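Local coordinates for protein acetyl xylan esterase (PDB 6AGQ) that probably removes acetyl groups from acetylated xylan and related sugars, as a cold-active esterase of the alpha/beta-hydrolase fold, at residues E228-N231 with W232-Y236. Sequence-based numbering, arbitrary orientation.
Sequences EIKN and WFRRY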
loop_
_atom_site.group_PDB
_atom_site.type_symbol
_atom_site.label_atom_id
_atom_site.label_comp_id
_atom_site.label_asym_id
_atom_site.label_seq_id
_atom_site.Cartn_x
_atom_site.Cartn_y
_atom_site.Cartn_z
ATOM N N GLU A 228 2.487 -14.167 14.994
ATOM C CA GLU A 228 1.708 -15.357 15.389
ATOM C C GLU A 228 1.487 -15.352 16.910
ATOM O O GLU A 228 0.455 -15.747 17.389
ATOM C CB GLU A 228 2.450 -16.643 14.993
ATOM C CG GLU A 228 2.617 -16.861 13.487
ATOM C CD GLU A 228 3.428 -18.134 13.131
ATOM O OE1 GLU A 228 3.372 -19.127 13.869
ATOM O OE2 GLU A 228 4.120 -18.169 12.080
ATOM N N ILE A 229 2.449 -14.870 17.672
ATOM C CA ILE A 229 2.256 -14.803 19.138
ATOM C C ILE A 229 1.178 -13.791 19.497
ATOM O O ILE A 229 0.342 -14.058 20.351
ATOM C CB ILE A 229 3.571 -14.495 19.820
ATOM C CG1 ILE A 229 4.522 -15.697 19.687
ATOM C CG2 ILE A 229 3.361 -14.287 21.269
ATOM C CD1 ILE A 229 5.950 -15.317 19.913
ATOM N N LYS A 230 1.178 -12.641 18.832
ATOM C CA LYS A 230 0.151 -11.641 19.041
ATOM C C LYS A 230 -1.207 -12.244 18.602
ATOM O O LYS A 230 -2.214 -12.139 19.319
ATOM C CB LYS A 230 0.532 -10.331 18.281
ATOM C CG LYS A 230 -0.486 -9.202 18.359
ATOM C CD LYS A 230 -0.469 -8.267 17.137
ATOM C CE LYS A 230 -1.196 -8.927 15.987
ATOM N NZ LYS A 230 -1.182 -8.161 14.713
ATOM N N ASN A 231 -1.233 -12.939 17.461
ATOM C CA ASN A 231 -2.497 -13.576 17.000
ATOM C C ASN A 231 -2.945 -14.708 17.919
ATOM O O ASN A 231 -4.080 -14.847 18.156
ATOM C CB ASN A 231 -2.371 -13.988 15.552
ATOM C CG ASN A 231 -2.230 -12.791 14.641
ATOM O OD1 ASN A 231 -2.333 -11.670 15.089
ATOM N ND2 ASN A 231 -1.941 -13.013 13.399
ATOM N N TRP A 232 -2.032 -15.436 18.545
ATOM C CA TRP A 232 -2.433 -16.340 19.650
ATOM C C TRP A 232 -3.295 -15.613 20.686
ATOM O O TRP A 232 -4.400 -16.060 20.975
ATOM C CB TRP A 232 -1.235 -17.004 20.341
ATOM C CG TRP A 232 -1.640 -18.129 21.200
ATOM C CD1 TRP A 232 -1.842 -19.387 20.801
ATOM C CD2 TRP A 232 -1.973 -18.094 22.611
ATOM N NE1 TRP A 232 -2.259 -20.149 21.840
ATOM C CE2 TRP A 232 -2.323 -19.385 22.974
ATOM C CE3 TRP A 232 -1.950 -17.095 23.595
ATOM C CZ2 TRP A 232 -2.719 -19.727 24.279
ATOM C CZ3 TRP A 232 -2.358 -17.406 24.893
ATOM C CH2 TRP A 232 -2.738 -18.735 25.226
ATOM N N PHE A 233 -2.786 -14.496 21.223
ATOM C CA PHE A 233 -3.548 -13.737 22.178
ATOM C C PHE A 233 -4.893 -13.354 21.662
ATOM O O PHE A 233 -5.875 -13.615 22.334
ATOM C CB PHE A 233 -2.800 -12.522 22.744
ATOM C CG PHE A 233 -1.723 -12.933 23.682
ATOM C CD1 PHE A 233 -2.041 -13.402 24.910
ATOM C CD2 PHE A 233 -0.405 -12.965 23.280
ATOM C CE1 PHE A 233 -1.082 -13.828 25.792
ATOM C CE2 PHE A 233 0.570 -13.403 24.152
ATOM C CZ PHE A 233 0.218 -13.856 25.404
ATOM N N ARG A 234 -4.932 -12.814 20.455
ATOM C CA ARG A 234 -6.165 -12.414 19.829
ATOM C C ARG A 234 -7.207 -13.514 19.791
ATOM O O ARG A 234 -8.396 -13.217 19.932
ATOM C CB ARG A 234 -5.946 -11.891 18.413
ATOM C CG ARG A 234 -5.294 -10.540 18.322
ATOM C CD ARG A 234 -4.979 -10.179 16.881
ATOM N NE ARG A 234 -6.152 -10.156 15.986
ATOM C CZ ARG A 234 -6.924 -9.088 15.764
ATOM N NH1 ARG A 234 -6.659 -7.944 16.358
ATOM N NH2 ARG A 234 -7.939 -9.144 14.906
ATOM N N ARG A 235 -6.801 -14.765 19.549
ATOM C CA ARG A 235 -7.775 -15.909 19.493
ATOM C C ARG A 235 -8.047 -16.712 20.781
ATOM O O ARG A 235 -9.093 -17.275 20.949
ATOM C CB ARG A 235 -7.343 -16.871 18.434
ATOM C CG ARG A 235 -7.344 -16.247 17.065
ATOM C CD ARG A 235 -8.169 -17.141 16.208
ATOM N NE ARG A 235 -8.125 -16.852 14.787
ATOM C CZ ARG A 235 -9.184 -16.535 14.056
ATOM N NH1 ARG A 235 -10.382 -16.333 14.592
ATOM N NH2 ARG A 235 -9.021 -16.371 12.783
ATOM N N TYR A 236 -7.073 -16.819 21.640
ATOM C CA TYR A 236 -7.124 -17.721 22.787
ATOM C C TYR A 236 -7.244 -16.942 24.076
ATOM O O TYR A 236 -7.697 -17.492 25.069
ATOM C CB TYR A 236 -5.843 -18.580 22.860
ATOM C CG TYR A 236 -5.708 -19.664 21.804
ATOM C CD1 TYR A 236 -5.182 -19.379 20.538
ATOM C CD2 TYR A 236 -6.094 -20.972 22.060
ATOM C CE1 TYR A 236 -5.102 -20.367 19.547
ATOM C CE2 TYR A 236 -5.970 -21.958 21.096
ATOM C CZ TYR A 236 -5.493 -21.650 19.830
ATOM O OH TYR A 236 -5.369 -22.605 18.859
#
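Ile229 and Phe233, one turn apart on the alpha-helix 226-236 of this alpha/beta-hydrolase, illustrate how an i, i+4 pair builds the buried side of an amphipathic helix. Phe233 CB lies 3.5 Å from Lys230 O and Phe233 CG 4.1 Å from Ile229 O, while Phe233 CD2 comes to 3.2 Å from Ile229 O, the carbonyl that also accepts the Phe233 N-H. On the other half of the ring, CD1 sits at the edge of the Trp232 ring, in its plane. Farther out, Phe233 CE2 meets Ile229 CG2 at 4.1 Å, the two side chains running alongside each other. With CG beside the backbone N (chi1 -72°), the ring leans back over the preceding turn, and Trp232 CE3 stands above the centre of one of its faces. His240 stacks on the same phenyl group, and Val246 and Tyr247 of helix 243-251 also pack against it. Replaced by alanine, this position would probably lose the ring against which Ile229 CG2 and His240 rest, opening a gap toward helix 243-251.

On the more exposed flank, Lys230, Asn231 and Arg234 point the same way. Lys230 CE touches Arg234 CD at 4.1 Å, a contact between aliphatic portions, and Asn231 OD1 lies 3.5 Å from Arg234 CD. The guanidinium group, turned 64° from the asparagine amide, serves the assembly: it forms a salt bridge with Glu304, a hydrogen bond to Asp300 O and a cation-pi contact with Tyr301, all of the third subunit. In the backbone ladder, Trp232 N donates to Glu228 O at 2.8 Å and Arg234 N to Lys230 O with an N-H...O angle of 167°.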